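Local coordinates for peridinin-chlorophyll A protein (PDB 2C9E) that probably serves as a water-soluble light-harvesting antenna, capturing blue-green light with bound peridinin and chlorophyll a, at residues Q43-V48 / G250-P255; L56-K61 / Q107-L112; L74-K79 / L83-E88. One frame throughout, in Å; residues are numbered along the deposited sequence.

Contact 1: Q43-V48 / G250-P255; sequences QAALAV and GALNTP
L252, in a turn that follows the helical part of 250-255, meets A45 and L46 of helix 41-55. A251, the residue before the leucine, touches a bound peridinin that also touches A45, so the pigment and the two segments lie against one another. A251 also opens a type I beta turn closed by the bond from T254 N to A251 O, 3.0 Å. L252 takes the second position of this turn, and its side chain starts toward helix 41-55. Its CG stands anti to the carbonyl carbon (chi1 -78°) and CD1 continues the chain in extended form (chi2 -180°), while the second methyl, CD2, turns onto the helix surface. There CD2 rests 3.7 Å from A45 CB and 3.8 Å from L46 N, a methyl set against the small alanine and the backbone beside it. CD1 faces the other leucine more loosely, 4.3 Å from L46 CD1. R42 and E49 of the same helix also touch the L252 side chain. N253 follows, and although it does not reach 43-48, its OD1 is hydrogen-bonded to R42 NH2, adding a polar tie to the same helix. The joint spans the two halves of the chain, since 43-48 belongs to the first and 250-255 to the second. With 116 Å² buried in all, 66 Å² of it on L252, and methyl groups as the main partners, the direct contact between the segments rests on van der Waals fit, and its polar reinforcement comes from R42 next door.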
loop_
_atom_site.group_PDB
_atom_site.type_symbol
_atom_site.label_atom_id
_atom_site.label_comp_id
_atom_site.label_asym_id
_atom_site.label_seq_id
_atom_site.Cartn_x
_atom_site.Cartn_y
_atom_site.Cartn_z
ATOM N N GLN A 43 -9.112 -15.217 1.127
ATOM C CA GLN A 43 -7.800 -15.388 0.543
ATOM C C GLN A 43 -7.165 -14.008 0.321
ATOM O O GLN A 43 -5.969 -13.817 0.557
ATOM C CB GLN A 43 -7.889 -16.128 -0.795
ATOM C CG GLN A 43 -6.510 -16.652 -1.265
ATOM C CD GLN A 43 -6.489 -17.227 -2.704
ATOM O OE1 GLN A 43 -7.529 -17.697 -3.223
ATOM N NE2 GLN A 43 -5.288 -17.211 -3.344
ATOM N N ALA A 44 -7.974 -13.051 -0.129
ATOM C CA ALA A 44 -7.492 -11.678 -0.353
ATOM C C ALA A 44 -7.042 -11.066 0.969
ATOM O O ALA A 44 -5.989 -10.420 1.043
ATOM C CB ALA A 44 -8.612 -10.817 -0.992
ATOM N N ALA A 45 -7.809 -11.272 2.029
ATOM C CA ALA A 45 -7.432 -10.668 3.335
ATOM C C ALA A 45 -6.153 -11.323 3.911
ATOM O O ALA A 45 -5.263 -10.628 4.472
ATOM C CB ALA A 45 -8.656 -10.780 4.354
ATOM N N LEU A 46 -6.038 -12.650 3.758
ATOM C CA LEU A 46 -4.833 -13.362 4.209
ATOM C C LEU A 46 -3.629 -12.885 3.382
ATOM O O LEU A 46 -2.529 -12.691 3.917
ATOM C CB LEU A 46 -4.982 -14.877 4.015
ATOM C CG LEU A 46 -3.766 -15.747 4.345
ATOM C CD1 LEU A 46 -3.235 -15.462 5.794
ATOM C CD2 LEU A 46 -4.204 -17.222 4.242
ATOM N N ALA A 47 -3.830 -12.673 2.089
ATOM C CA ALA A 47 -2.720 -12.198 1.254
ATOM C C ALA A 47 -2.200 -10.873 1.751
ATOM O O ALA A 47 -1.010 -10.628 1.793
ATOM C CB ALA A 47 -3.163 -12.062 -0.192
ATOM N N VAL A 48 -3.101 -9.989 2.128
ATOM C CA VAL A 48 -2.664 -8.673 2.603
ATOM C C VAL A 48 -1.876 -8.850 3.905
ATOM O O VAL A 48 -0.863 -8.165 4.131
ATOM C CB VAL A 48 -3.853 -7.782 2.819
ATOM C CG1 VAL A 48 -3.465 -6.549 3.662
ATOM C CG2 VAL A 48 -4.394 -7.395 1.495
ATOM N N GLY A 250 -7.188 -11.669 13.728
ATOM C CA GLY A 250 -8.404 -11.740 14.528
ATOM C C GLY A 250 -9.688 -11.564 13.722
ATOM O O GLY A 250 -10.814 -11.852 14.237
ATOM N N ALA A 251 -9.562 -11.146 12.450
ATOM C CA ALA A 251 -10.761 -10.883 11.636
ATOM C C ALA A 251 -11.133 -11.895 10.588
ATOM O O ALA A 251 -12.295 -11.934 10.163
ATOM C CB ALA A 251 -10.628 -9.465 10.967
ATOM N N LEU A 252 -10.161 -12.721 10.173
ATOM C CA LEU A 252 -10.351 -13.705 9.101
ATOM C C LEU A 252 -11.532 -14.671 9.139
ATOM O O LEU A 252 -12.061 -15.048 8.106
ATOM C CB LEU A 252 -9.092 -14.537 8.950
ATOM C CG LEU A 252 -7.847 -14.003 8.223
ATOM C CD1 LEU A 252 -6.756 -15.121 8.249
ATOM C CD2 LEU A 252 -8.193 -13.593 6.775
ATOM N N ASN A 253 -11.941 -15.101 10.317
ATOM C CA ASN A 253 -13.062 -16.051 10.377
ATOM C C ASN A 253 -14.376 -15.355 10.722
ATOM O O ASN A 253 -15.379 -16.014 10.832
ATOM C CB ASN A 253 -12.844 -17.129 11.461
ATOM C CG ASN A 253 -11.500 -17.831 11.368
ATOM O OD1 ASN A 253 -11.154 -18.433 10.352
ATOM N ND2 ASN A 253 -10.739 -17.773 12.452
ATOM N N THR A 254 -14.373 -14.039 10.903
ATOM C CA THR A 254 -15.592 -13.319 11.262
ATOM C C THR A 254 -16.297 -12.840 10.009
ATOM O O THR A 254 -15.656 -12.339 9.084
ATOM C CB THR A 254 -15.236 -12.100 12.128
ATOM O OG1 THR A 254 -14.427 -12.532 13.216
ATOM C CG2 THR A 254 -16.477 -11.423 12.690
ATOM N N PRO A 255 -17.616 -13.016 9.927
ATOM C CA PRO A 255 -18.307 -12.549 8.711
ATOM C C PRO A 255 -18.002 -11.068 8.448
ATOM O O PRO A 255 -17.902 -10.252 9.395
ATOM C CB PRO A 255 -19.770 -12.805 9.026
ATOM C CG PRO A 255 -19.694 -14.098 9.894
ATOM C CD PRO A 255 -18.518 -13.784 10.812
#

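Contact 2: L56-K61 / Q107-L112; sequences LTMDPK and QKFAAL. With PID (peridinin), chain E.
The pocket of one peridinin (chain E) is where M58 and F109 meet, both of them touching the pigment as well as each other. M58 has an extended chain beyond CG (chi2 169°), which delivers its terminal methyl to the rim of the phenyl ring: CE is 3.8 Å from F109 CE2 and lies near the ring plane, an edge approach. One face of the same ring lies on the polyene, with F109 CE2 3.4 Å from C17 of the peridinin and F109 CE1 only 3.0 Å from its C15, a tight fit. F109 gets there because its CG is anti to the backbone N (chi1 -169°). L112, three residues on, adds its CD1 at 3.6 Å from the same C17. Were F109 cut back to an alanine, M58 CE would probably lose its ring edge and a gap would open beside the polyene. Residues 56-59 link helix 41-55 to helix 60-77, and D59 is the N-cap of the latter: its OD1 accepts from K61 N at 3.0 Å, the donor standing 43° out of the carboxylate plane. K61 NZ also makes a weak hydrogen bond to that oxygen, part of a salt bridge. Nearer the surface, T57 CG2 lies 4.0 Å from K108 CD, the two aliphatic parts crossing at a slant, while T57 OG1 is bonded to V54 O and D105 N, tying the link to the helix before it and to D105, just before helix 106-111. At the far end of the pocket, L56 CD2 touches the acetate methyl C31 of the peridinin at 3.6 Å.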
loop_
_atom_site.group_PDB
_atom_site.type_symbol
_atom_site.label_atom_id
_atom_site.label_comp_id
_atom_site.label_asym_id
_atom_site.label_seq_id
_atom_site.Cartn_x
_atom_site.Cartn_y
_atom_site.Cartn_z
ATOM N N LEU A 56 7.558 -6.565 7.020
ATOM C CA LEU A 56 8.095 -6.477 8.373
ATOM C C LEU A 56 9.393 -7.256 8.545
ATOM O O LEU A 56 10.003 -7.189 9.590
ATOM C CB LEU A 56 7.048 -6.950 9.395
ATOM C CG LEU A 56 6.034 -5.873 9.819
ATOM C CD1 LEU A 56 4.963 -6.446 10.761
ATOM C CD2 LEU A 56 6.745 -4.769 10.523
ATOM N N THR A 57 9.839 -7.962 7.513
ATOM C CA THR A 57 11.096 -8.714 7.613
ATOM C C THR A 57 12.245 -7.944 6.948
ATOM O O THR A 57 13.403 -8.300 7.103
ATOM C CB THR A 57 11.025 -10.104 6.927
ATOM O OG1 THR A 57 10.783 -9.944 5.515
ATOM C CG2 THR A 57 9.947 -10.983 7.563
ATOM N N MET A 58 11.906 -6.881 6.221
ATOM C CA MET A 58 12.873 -6.066 5.489
ATOM C C MET A 58 13.665 -5.075 6.329
ATOM O O MET A 58 13.249 -4.683 7.426
ATOM C CB MET A 58 12.146 -5.298 4.389
ATOM C CG MET A 58 11.545 -6.220 3.293
ATOM S SD MET A 58 10.398 -5.333 2.166
ATOM C CE MET A 58 10.028 -6.617 0.962
ATOM N N ASP A 59 14.796 -4.656 5.783
ATOM C CA ASP A 59 15.670 -3.686 6.410
ATOM C C ASP A 59 15.023 -2.293 6.241
ATOM O O ASP A 59 14.943 -1.753 5.136
ATOM C CB ASP A 59 17.004 -3.760 5.692
ATOM C CG ASP A 59 18.024 -2.787 6.233
ATOM O OD1 ASP A 59 17.665 -1.838 6.952
ATOM O OD2 ASP A 59 19.208 -2.981 5.908
ATOM N N PRO A 60 14.569 -1.679 7.340
ATOM C CA PRO A 60 13.947 -0.365 7.177
ATOM C C PRO A 60 14.743 0.656 6.341
ATOM O O PRO A 60 14.151 1.494 5.627
ATOM C CB PRO A 60 13.724 0.104 8.629
ATOM C CG PRO A 60 13.629 -1.213 9.429
ATOM C CD PRO A 60 14.678 -2.069 8.763
ATOM N N LYS A 61 16.071 0.622 6.434
ATOM C CA LYS A 61 16.867 1.585 5.655
ATOM C C LYS A 61 16.623 1.405 4.160
ATOM O O LYS A 61 16.518 2.379 3.405
ATOM C CB LYS A 61 18.377 1.444 5.956
ATOM C CG LYS A 61 18.829 1.994 7.350
ATOM C CD LYS A 61 19.338 0.867 8.324
ATOM C CE LYS A 61 18.179 0.220 9.143
ATOM N NZ LYS A 61 18.522 -1.085 9.787
ATOM N N GLN A 107 11.597 -17.020 2.058
ATOM C CA GLN A 107 10.420 -17.872 1.873
ATOM C C GLN A 107 9.140 -17.056 1.899
ATOM O O GLN A 107 8.237 -17.303 1.124
ATOM C CB GLN A 107 10.288 -18.959 2.964
ATOM C CG GLN A 107 11.566 -19.603 3.475
ATOM C CD GLN A 107 11.316 -20.540 4.702
ATOM O OE1 GLN A 107 12.232 -21.229 5.166
ATOM N NE2 GLN A 107 10.077 -20.543 5.222
ATOM N N LYS A 108 9.041 -16.134 2.839
ATOM C CA LYS A 108 7.838 -15.295 2.933
ATOM C C LYS A 108 7.691 -14.425 1.682
ATOM O O LYS A 108 6.580 -14.246 1.153
ATOM C CB LYS A 108 7.898 -14.406 4.184
ATOM C CG LYS A 108 7.726 -15.206 5.451
ATOM C CD LYS A 108 8.111 -14.390 6.661
ATOM C CE LYS A 108 7.862 -15.215 7.923
ATOM N NZ LYS A 108 6.489 -15.790 7.815
ATOM N N PHE A 109 8.812 -13.905 1.195
ATOM C CA PHE A 109 8.732 -13.084 0.027
ATOM C C PHE A 109 8.295 -13.875 -1.182
ATOM O O PHE A 109 7.380 -13.461 -1.922
ATOM C CB PHE A 109 10.060 -12.403 -0.286
ATOM C CG PHE A 109 9.924 -11.344 -1.332
ATOM C CD1 PHE A 109 9.928 -11.682 -2.697
ATOM C CD2 PHE A 109 9.729 -10.015 -0.950
ATOM C CE1 PHE A 109 9.736 -10.703 -3.679
ATOM C CE2 PHE A 109 9.534 -9.016 -1.915
ATOM C CZ PHE A 109 9.539 -9.362 -3.290
ATOM N N ALA A 110 8.960 -15.002 -1.411
ATOM C CA ALA A 110 8.623 -15.843 -2.577
ATOM C C ALA A 110 7.175 -16.335 -2.508
ATOM O O ALA A 110 6.543 -16.626 -3.540
ATOM C CB ALA A 110 9.560 -17.038 -2.662
ATOM N N ALA A 111 6.640 -16.432 -1.301
ATOM C CA ALA A 111 5.273 -16.901 -1.197
ATOM C C ALA A 111 4.224 -15.884 -1.673
ATOM O O ALA A 111 3.103 -16.259 -1.945
ATOM C CB ALA A 111 4.975 -17.355 0.216
ATOM N N LEU A 112 4.580 -14.621 -1.817
ATOM C CA LEU A 112 3.586 -13.664 -2.291
ATOM C C LEU A 112 3.126 -13.925 -3.705
ATOM O O LEU A 112 2.048 -13.442 -4.113
ATOM C CB LEU A 112 4.095 -12.227 -2.156
ATOM C CG LEU A 112 3.902 -11.816 -0.684
ATOM C CD1 LEU A 112 4.753 -10.548 -0.328
ATOM C CD2 LEU A 112 2.391 -11.513 -0.471
HETATM C C1 PID E . 9.372 -19.744 -10.614
HETATM C C2 PID E . 9.956 -20.746 -11.612
HETATM C C3 PID E . 11.452 -20.927 -11.347
HETATM C C4 PID E . 12.123 -19.564 -11.541
HETATM C C5 PID E . 11.750 -18.565 -10.439
HETATM C C6 PID E . 10.261 -18.625 -10.057
HETATM C C7 PID E . 9.694 -17.411 -9.664
HETATM C C8 PID E . 9.364 -17.051 -8.358
HETATM C C9 PID E . 8.810 -15.808 -8.047
HETATM C C10 PID E . 8.522 -14.793 -8.952
HETATM C C11 PID E . 8.475 -15.375 -6.830
HETATM C C12 PID E . 8.005 -14.130 -6.940
HETATM C C13 PID E . 7.664 -13.301 -5.872
HETATM C C14 PID E . 7.193 -11.987 -5.941
HETATM C C15 PID E . 6.951 -11.303 -4.746
HETATM C C16 PID E . 6.530 -9.980 -4.606
HETATM C C17 PID E . 6.422 -9.419 -3.334
HETATM C C18 PID E . 6.093 -8.080 -3.133
HETATM C C19 PID E . 6.059 -7.500 -1.865
HETATM C C20 PID E . 5.786 -6.139 -1.713
HETATM C C21 PID E . 5.773 -5.433 -0.508
HETATM C C22 PID E . 5.501 -4.065 -0.517
HETATM C C23 PID E . 5.476 -3.287 0.540
HETATM C C24 PID E . 5.459 -2.507 1.594
HETATM C C25 PID E . 6.700 -1.735 2.079
HETATM C C26 PID E . 6.945 -2.049 3.557
HETATM C C27 PID E . 5.699 -1.855 4.434
HETATM C C28 PID E . 4.515 -2.677 3.908
HETATM C C29 PID E . 4.184 -2.377 2.441
HETATM C C30 PID E . 6.774 -1.685 6.576
HETATM C C31 PID E . 7.117 -2.301 7.933
HETATM C CM1 PID E . 7.875 -19.485 -10.804
HETATM C CM2 PID E . 12.129 -17.184 -10.979
HETATM C CM3 PID E . 12.622 -18.853 -9.212
HETATM C CM4 PID E . 7.034 -11.279 -7.289
HETATM C CM5 PID E . 6.062 -6.146 0.818
HETATM C CM6 PID E . 7.940 -2.138 1.276
HETATM C CM7 PID E . 6.495 -0.226 1.924
HETATM C CM8 PID E . 3.119 -3.351 1.939
HETATM O O1 PID E . 9.882 -19.770 -9.276
HETATM O O2 PID E . 12.002 -21.870 -12.273
HETATM O O3 PID E . 8.696 -14.821 -10.170
HETATM O O4 PID E . 8.015 -13.738 -8.251
HETATM O O5 PID E . 3.686 -1.043 2.343
HETATM O O6 PID E . 5.992 -2.412 5.729
HETATM O O7 PID E . 7.207 -0.573 6.272
#

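Contact 3: L74-K79 / L83-E88; sequences LDSAKK and LMASKE. Unlike the reference sequence in segment 74-79: K79 (reference Thr). With MG (magnesium ion), chain L; PID (peridinin), chain F.
S76 holds its OG between the backbone N and the carbonyl carbon (chi1 62°), which aims the hydroxyl at the loop at A85 and S86, while L83, with a positive phi of 52°, turns the chain back against A77. The motif is a helix-loop-helix connection, helix 60-77 running into helix 87-102, with S86 as N-cap of the second helix and its OG bonded to D89 N. S86 N donates to S76 OG at 3.3 Å, a rather long bond, and that oxygen also has D89 OD2, its stronger partner, and A73 O within hydrogen-bonding contact. A77 packs directly on the returning backbone. Its O receives a CA-H...O contact from L83 CA at 3.2 Å (154° at the hydrogen), and its CB is 3.3 Å from L83 O. L83 CD2 lies over the helix end, 3.9 Å from K78 CA, the first residue to leave helical geometry. A metal and a pigment adjoin the contact. D75 OD1 binds the magnesium ion at 2.5 Å, with S71 O and D223 OD2 completing part of its shell; K78 NZ forms a salt bridge with D220 and a hydrogen bond to D223 OD2, a second-shell link to the metal that probably offsets some of the carboxylate charge. The loop meanwhile grips the ring end of a peridinin (chain F), whose methyl CM7 lies 3.7 Å from A77 CB. The peridinin hydroxyl O5 donates to L83 O at 2.9 Å and accepts from A85 N at the same 2.9 Å.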
loop_
_atom_site.group_PDB
_atom_site.type_symbol
_atom_site.label_atom_id
_atom_site.label_comp_id
_atom_site.label_asym_id
_atom_site.label_seq_id
_atom_site.Cartn_x
_atom_site.Cartn_y
_atom_site.Cartn_z
ATOM N N LEU A 74 8.321 9.547 -9.428
ATOM C CA LEU A 74 7.017 10.184 -9.670
ATOM C C LEU A 74 7.242 11.655 -10.102
ATOM O O LEU A 74 6.548 12.178 -10.982
ATOM C CB LEU A 74 6.133 10.103 -8.412
ATOM C CG LEU A 74 5.545 8.699 -8.158
ATOM C CD1 LEU A 74 4.913 8.647 -6.778
ATOM C CD2 LEU A 74 4.462 8.405 -9.262
ATOM N N ASP A 75 8.226 12.308 -9.493
ATOM C CA ASP A 75 8.566 13.684 -9.873
ATOM C C ASP A 75 8.684 13.830 -11.410
ATOM O O ASP A 75 8.257 14.835 -11.962
ATOM C CB ASP A 75 9.879 14.115 -9.207
ATOM C CG ASP A 75 9.736 14.352 -7.690
ATOM O OD1 ASP A 75 8.605 14.569 -7.174
ATOM O OD2 ASP A 75 10.775 14.348 -6.994
ATOM N N SER A 76 9.251 12.838 -12.100
ATOM C CA SER A 76 9.366 12.929 -13.565
ATOM C C SER A 76 8.145 12.360 -14.303
ATOM O O SER A 76 7.765 12.832 -15.391
ATOM C CB SER A 76 10.657 12.226 -14.078
ATOM O OG SER A 76 10.716 10.820 -13.798
ATOM N N ALA A 77 7.498 11.368 -13.703
ATOM C CA ALA A 77 6.362 10.737 -14.341
ATOM C C ALA A 77 5.142 11.612 -14.368
ATOM O O ALA A 77 4.457 11.701 -15.381
ATOM C CB ALA A 77 6.032 9.425 -13.617
ATOM N N LYS A 78 4.880 12.279 -13.252
ATOM C CA LYS A 78 3.656 13.038 -13.149
ATOM C C LYS A 78 3.568 14.290 -13.960
ATOM O O LYS A 78 2.579 15.008 -13.844
ATOM C CB LYS A 78 3.283 13.312 -11.671
ATOM C CG LYS A 78 4.204 14.238 -10.868
ATOM C CD LYS A 78 3.678 14.381 -9.439
ATOM C CE LYS A 78 4.620 15.181 -8.580
ATOM N NZ LYS A 78 4.133 15.279 -7.175
ATOM N N LYS A 79 4.565 14.520 -14.811
ATOM C CA LYS A 79 4.575 15.690 -15.676
ATOM C C LYS A 79 4.059 15.329 -17.095
ATOM O O LYS A 79 3.595 16.213 -17.819
ATOM C CB LYS A 79 5.989 16.214 -15.829
ATOM C CG LYS A 79 6.629 15.661 -17.107
ATOM C CD LYS A 79 8.023 15.210 -16.865
ATOM C CE LYS A 79 8.493 14.314 -17.992
ATOM N NZ LYS A 79 9.902 13.919 -17.662
ATOM N N LEU A 83 2.338 9.262 -17.491
ATOM C CA LEU A 83 2.886 8.977 -16.144
ATOM C C LEU A 83 4.126 8.090 -16.262
ATOM O O LEU A 83 4.365 7.216 -15.442
ATOM C CB LEU A 83 1.839 8.270 -15.274
ATOM C CG LEU A 83 0.585 9.122 -15.023
ATOM C CD1 LEU A 83 -0.412 8.325 -14.225
ATOM C CD2 LEU A 83 0.957 10.409 -14.280
ATOM N N MET A 84 4.938 8.353 -17.271
ATOM C CA MET A 84 6.102 7.535 -17.534
ATOM C C MET A 84 7.386 8.145 -16.971
ATOM O O MET A 84 7.801 9.248 -17.364
ATOM C CB MET A 84 6.173 7.323 -19.058
ATOM C CG MET A 84 7.095 6.230 -19.561
ATOM S SD MET A 84 6.732 4.629 -18.830
ATOM C CE MET A 84 8.403 4.182 -18.317
ATOM N N ALA A 85 8.018 7.434 -16.040
ATOM C CA ALA A 85 9.261 7.946 -15.436
ATOM C C ALA A 85 10.381 7.972 -16.445
ATOM O O ALA A 85 10.265 7.378 -17.511
ATOM C CB ALA A 85 9.693 7.066 -14.238
ATOM N N SER A 86 11.491 8.598 -16.055
ATOM C CA SER A 86 12.696 8.697 -16.894
ATOM C C SER A 86 13.417 7.334 -16.872
ATOM O O SER A 86 13.208 6.545 -15.947
ATOM C CB SER A 86 13.589 9.873 -16.366
ATOM O OG SER A 86 14.349 9.626 -15.187
ATOM N N LYS A 87 14.228 7.027 -17.891
ATOM C CA LYS A 87 14.933 5.743 -17.892
ATOM C C LYS A 87 15.828 5.705 -16.636
ATOM O O LYS A 87 16.074 4.658 -16.021
ATOM C CB LYS A 87 15.828 5.594 -19.141
ATOM C CG LYS A 87 15.118 5.361 -20.482
ATOM C CD LYS A 87 16.098 5.112 -21.664
ATOM C CE LYS A 87 15.350 4.765 -22.963
ATOM N NZ LYS A 87 16.283 4.457 -24.097
ATOM N N GLU A 88 16.338 6.877 -16.279
ATOM C CA GLU A 88 17.184 7.027 -15.118
ATOM C C GLU A 88 16.415 6.723 -13.837
ATOM O O GLU A 88 16.841 5.886 -13.061
ATOM C CB GLU A 88 17.735 8.454 -15.079
ATOM C CG GLU A 88 18.546 8.743 -13.852
ATOM C CD GLU A 88 19.068 10.169 -13.809
ATOM O OE1 GLU A 88 19.904 10.553 -14.680
ATOM O OE2 GLU A 88 18.634 10.902 -12.891
HETATM MG MG MG L . 8.280 12.972 -5.268
HETATM C C1 PID F . 12.582 -15.323 -5.521
HETATM C C2 PID F . 13.105 -16.645 -4.948
HETATM C C3 PID F . 13.348 -16.504 -3.443
HETATM C C4 PID F . 14.408 -15.420 -3.233
HETATM C C5 PID F . 13.930 -14.021 -3.638
HETATM C C6 PID F . 13.051 -14.001 -4.904
HETATM C C7 PID F . 13.067 -12.794 -5.613
HETATM C C8 PID F . 11.952 -12.057 -6.021
HETATM C C9 PID F . 12.002 -10.836 -6.702
HETATM C C10 PID F . 13.129 -10.124 -7.097
HETATM C C11 PID F . 10.957 -10.072 -7.024
HETATM C C12 PID F . 11.380 -8.932 -7.582
HETATM C C13 PID F . 10.555 -7.896 -8.025
HETATM C C14 PID F . 10.951 -6.688 -8.604
HETATM C C15 PID F . 9.977 -5.761 -8.982
HETATM C C16 PID F . 10.213 -4.508 -9.549
HETATM C C17 PID F . 9.169 -3.642 -9.878
HETATM C C18 PID F . 9.401 -2.374 -10.411
HETATM C C19 PID F . 8.395 -1.465 -10.733
HETATM C C20 PID F . 8.742 -0.201 -11.218
HETATM C C21 PID F . 7.851 0.824 -11.540
HETATM C C22 PID F . 8.345 2.052 -11.982
HETATM C C23 PID F . 7.558 3.055 -12.267
HETATM C C24 PID F . 6.754 4.067 -12.472
HETATM C C25 PID F . 6.340 5.031 -11.349
HETATM C C26 PID F . 4.810 5.019 -11.248
HETATM C C27 PID F . 4.120 5.266 -12.595
HETATM C C28 PID F . 4.605 4.301 -13.686
HETATM C C29 PID F . 6.130 4.327 -13.845
HETATM C C30 PID F . 1.967 6.002 -11.899
HETATM C C31 PID F . 0.453 5.814 -11.787
HETATM C CM1 PID F . 12.224 -15.392 -7.007
HETATM C CM2 PID F . 15.192 -13.172 -3.823
HETATM C CM3 PID F . 13.152 -13.460 -2.445
HETATM C CM4 PID F . 12.435 -6.368 -8.810
HETATM C CM5 PID F . 6.337 0.637 -11.379
HETATM C CM6 PID F . 6.886 4.573 -9.994
HETATM C CM7 PID F . 6.868 6.440 -11.629
HETATM C CM8 PID F . 6.567 3.257 -14.851
HETATM O O1 PID F . 11.730 -14.531 -4.687
HETATM O O2 PID F . 13.834 -17.735 -2.895
HETATM O O3 PID F . 14.297 -10.480 -6.952
HETATM O O4 PID F . 12.745 -8.933 -7.648
HETATM O O5 PID F . 6.553 5.632 -14.264
HETATM O O6 PID F . 2.721 4.992 -12.413
HETATM O O7 PID F . 2.476 7.077 -11.590
#

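All three contacts are partly buried, and their centres lie about 17, 14 and 20 Å from the centre of the chain for contacts 1, 2 and 3. Contacts 2 and 3 share helix 60-77, the former at its start and the latter at its end, with centres 27 Å apart. Contact 1 lies on the preceding helix 41-55 and just touches contact 2, through A47 O and L112 CD2 at 4.2 Å. Contact 3 sits across the chain's centre from contact 1. The chemistry differs: contact 1 is methyl packing between the chain's two halves, contact 2 apolar packing against a polyene, and contact 3 mixes hydrogen bonding with alanine packing beside a metal and a pigment.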